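Local structure of reticulocyte binding protein (Streptococcus agalactiae COH1, 3FAX) at residues Glu718-Thr723 / Ala738-Asp743. The protein is probably a pullulanase-type glycoside hydrolase that cleaves alpha-1,6 branch linkages in alpha-glucans, combining an alpha-amylase-type barrel with a family 48 carbohydrate-binding module. Numbering follows the deposited sequence.
Sequences EVSLIT and AYQTID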
loop_
_atom_site.group_PDB
_atom_site.type_symbol
_atom_site.label_atom_id
_atom_site.label_comp_id
_atom_site.label_asym_id
_atom_site.label_seq_id
_atom_site.Cartn_x
_atom_site.Cartn_y
_atom_site.Cartn_z
ATOM N N GLU A 718 16.505 7.931 -27.148
ATOM C CA GLU A 718 17.396 6.766 -27.176
ATOM C C GLU A 718 16.679 5.415 -27.169
ATOM O O GLU A 718 17.328 4.382 -27.346
ATOM C CB GLU A 718 18.394 6.847 -26.016
ATOM C CG GLU A 718 19.338 8.048 -26.107
ATOM C CD GLU A 718 20.235 8.193 -24.889
ATOM O OE1 GLU A 718 20.840 7.186 -24.466
ATOM O OE2 GLU A 718 20.344 9.320 -24.360
ATOM N N VAL A 719 15.358 5.423 -26.972
ATOM C CA VAL A 719 14.543 4.207 -27.047
ATOM C C VAL A 719 13.683 4.260 -28.302
ATOM O O VAL A 719 12.826 5.137 -28.435
ATOM C CB VAL A 719 13.636 4.044 -25.819
ATOM C CG1 VAL A 719 12.819 2.757 -25.920
ATOM C CG2 VAL A 719 14.463 4.050 -24.549
ATOM N N SER A 720 13.905 3.303 -29.204
ATOM C CA SER A 720 13.377 3.346 -30.567
ATOM C C SER A 720 12.465 2.151 -30.840
ATOM O O SER A 720 12.644 1.084 -30.247
ATOM C CB SER A 720 14.542 3.317 -31.561
ATOM O OG SER A 720 15.748 3.767 -30.958
ATOM N N LEU A 721 11.501 2.326 -31.746
ATOM C CA LEU A 721 10.581 1.249 -32.119
ATOM C C LEU A 721 11.037 0.594 -33.418
ATOM O O LEU A 721 10.888 1.169 -34.495
ATOM C CB LEU A 721 9.154 1.788 -32.273
ATOM C CG LEU A 721 8.053 0.758 -32.559
ATOM C CD1 LEU A 721 8.024 -0.334 -31.496
ATOM C CD2 LEU A 721 6.701 1.455 -32.653
ATOM N N ILE A 722 11.589 -0.613 -33.310
ATOM C CA ILE A 722 12.081 -1.350 -34.475
ATOM C C ILE A 722 10.929 -1.799 -35.370
ATOM O O ILE A 722 11.002 -1.661 -36.592
ATOM C CB ILE A 722 12.869 -2.604 -34.067
ATOM C CG1 ILE A 722 14.116 -2.227 -33.272
ATOM C CG2 ILE A 722 13.258 -3.416 -35.296
ATOM C CD1 ILE A 722 14.837 -3.424 -32.707
ATOM N N THR A 723 9.876 -2.339 -34.762
ATOM C CA THR A 723 8.708 -2.813 -35.505
ATOM C C THR A 723 7.703 -1.688 -35.715
ATOM O O THR A 723 6.829 -1.466 -34.877
ATOM C CB THR A 723 7.999 -3.953 -34.758
ATOM O OG1 THR A 723 7.631 -3.503 -33.449
ATOM C CG2 THR A 723 8.905 -5.170 -34.643
ATOM N N ALA A 738 9.171 -5.046 -31.057
ATOM C CA ALA A 738 10.578 -4.962 -30.676
ATOM C C ALA A 738 11.036 -3.514 -30.619
ATOM O O ALA A 738 10.534 -2.659 -31.353
ATOM C CB ALA A 738 11.451 -5.753 -31.634
ATOM N N TYR A 739 12.002 -3.257 -29.745
ATOM C CA TYR A 739 12.483 -1.906 -29.500
ATOM C C TYR A 739 13.972 -1.895 -29.174
ATOM O O TYR A 739 14.488 -2.849 -28.601
ATOM C CB TYR A 739 11.676 -1.257 -28.360
ATOM C CG TYR A 739 11.439 -2.138 -27.142
ATOM C CD1 TYR A 739 12.316 -2.120 -26.056
ATOM C CD2 TYR A 739 10.331 -2.977 -27.070
ATOM C CE1 TYR A 739 12.097 -2.915 -24.935
ATOM C CE2 TYR A 739 10.109 -3.784 -25.954
ATOM C CZ TYR A 739 10.987 -3.745 -24.887
ATOM O OH TYR A 739 10.756 -4.540 -23.784
ATOM N N GLN A 740 14.651 -0.814 -29.555
ATOM C CA GLN A 740 16.077 -0.628 -29.259
ATOM C C GLN A 740 16.284 0.349 -28.124
ATOM O O GLN A 740 15.536 1.312 -27.994
ATOM C CB GLN A 740 16.828 -0.081 -30.473
ATOM C CG GLN A 740 17.798 -1.065 -31.098
ATOM C CD GLN A 740 18.880 -0.390 -31.928
ATOM O OE1 GLN A 740 18.918 0.833 -32.060
ATOM N NE2 GLN A 740 19.772 -1.196 -32.484
ATOM N N THR A 741 17.316 0.106 -27.321
ATOM C CA THR A 741 17.777 1.081 -26.336
ATOM C C THR A 741 19.288 1.211 -26.417
ATOM O O THR A 741 19.954 0.383 -27.035
ATOM C CB THR A 741 17.406 0.688 -24.890
ATOM O OG1 THR A 741 16.382 -0.305 -24.900
ATOM C CG2 THR A 741 16.921 1.898 -24.126
ATOM N N ILE A 742 19.813 2.259 -25.783
ATOM C CA ILE A 742 21.258 2.505 -25.698
ATOM C C ILE A 742 21.606 2.989 -24.299
ATOM O O ILE A 742 21.012 3.952 -23.816
ATOM C CB ILE A 742 21.726 3.608 -26.679
ATOM C CG1 ILE A 742 21.082 3.445 -28.062
ATOM C CG2 ILE A 742 23.248 3.594 -26.794
ATOM C CD1 ILE A 742 21.646 4.398 -29.122
ATOM N N ASP A 743 22.562 2.334 -23.643
ATOM C CA ASP A 743 23.081 2.859 -22.377
ATOM C C ASP A 743 24.233 3.828 -22.648
ATOM O O ASP A 743 24.599 4.041 -23.803
ATOM C CB ASP A 743 23.466 1.733 -21.398
ATOM C CG ASP A 743 24.645 0.895 -21.860
ATOM O OD1 ASP A 743 25.201 1.163 -22.943
ATOM O OD2 ASP A 743 25.012 -0.048 -21.123
#
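Ile722 lays its side chain alongside the backbone of the neighbouring strand, with CD1 3.9 Å from Tyr739 C and 4.1 Å from Gln740 CG. The pairing is an antiparallel beta ladder at the edge of the C-terminal beta domain, where the short strand 720-721 follows helix 712-718 and borders strand 736-742. Ser720 and Gln740 form the hydrogen-bonded pair. Ser720 N donates to Gln740 O at 2.8 Å and 164°, and Gln740 N returns a bond to Ser720 O. Gln740 O also receives a CA-H contact from Val719, with Val719 CA 3.2 Å away. The two faces of the ladder meet different neighbours. On one, Ser720 and Gln740 touch Tyr768 of helix 765-768, which Ile722 also reaches. On the other, Leu721 and Tyr739 pack the C-terminal beta domain against helix 544-551, and Tyr739 OH bonds to Thr610 OG1. Val719 also touches helix 544-551. Val719 and Thr741 lie side by side and point the same way. Past Leu721 the chain leaves strand geometry. Ala738 O then takes two weak bonds, one from Ile722 N and one from Thr723 N. At Thr723, chi1 of 57° places OG1 between the backbone N and the carbonyl carbon, turned to the start of 738-743. There Thr723 OG1 accepts a hydrogen bond from Ala738 N at 3.2 Å and 159°.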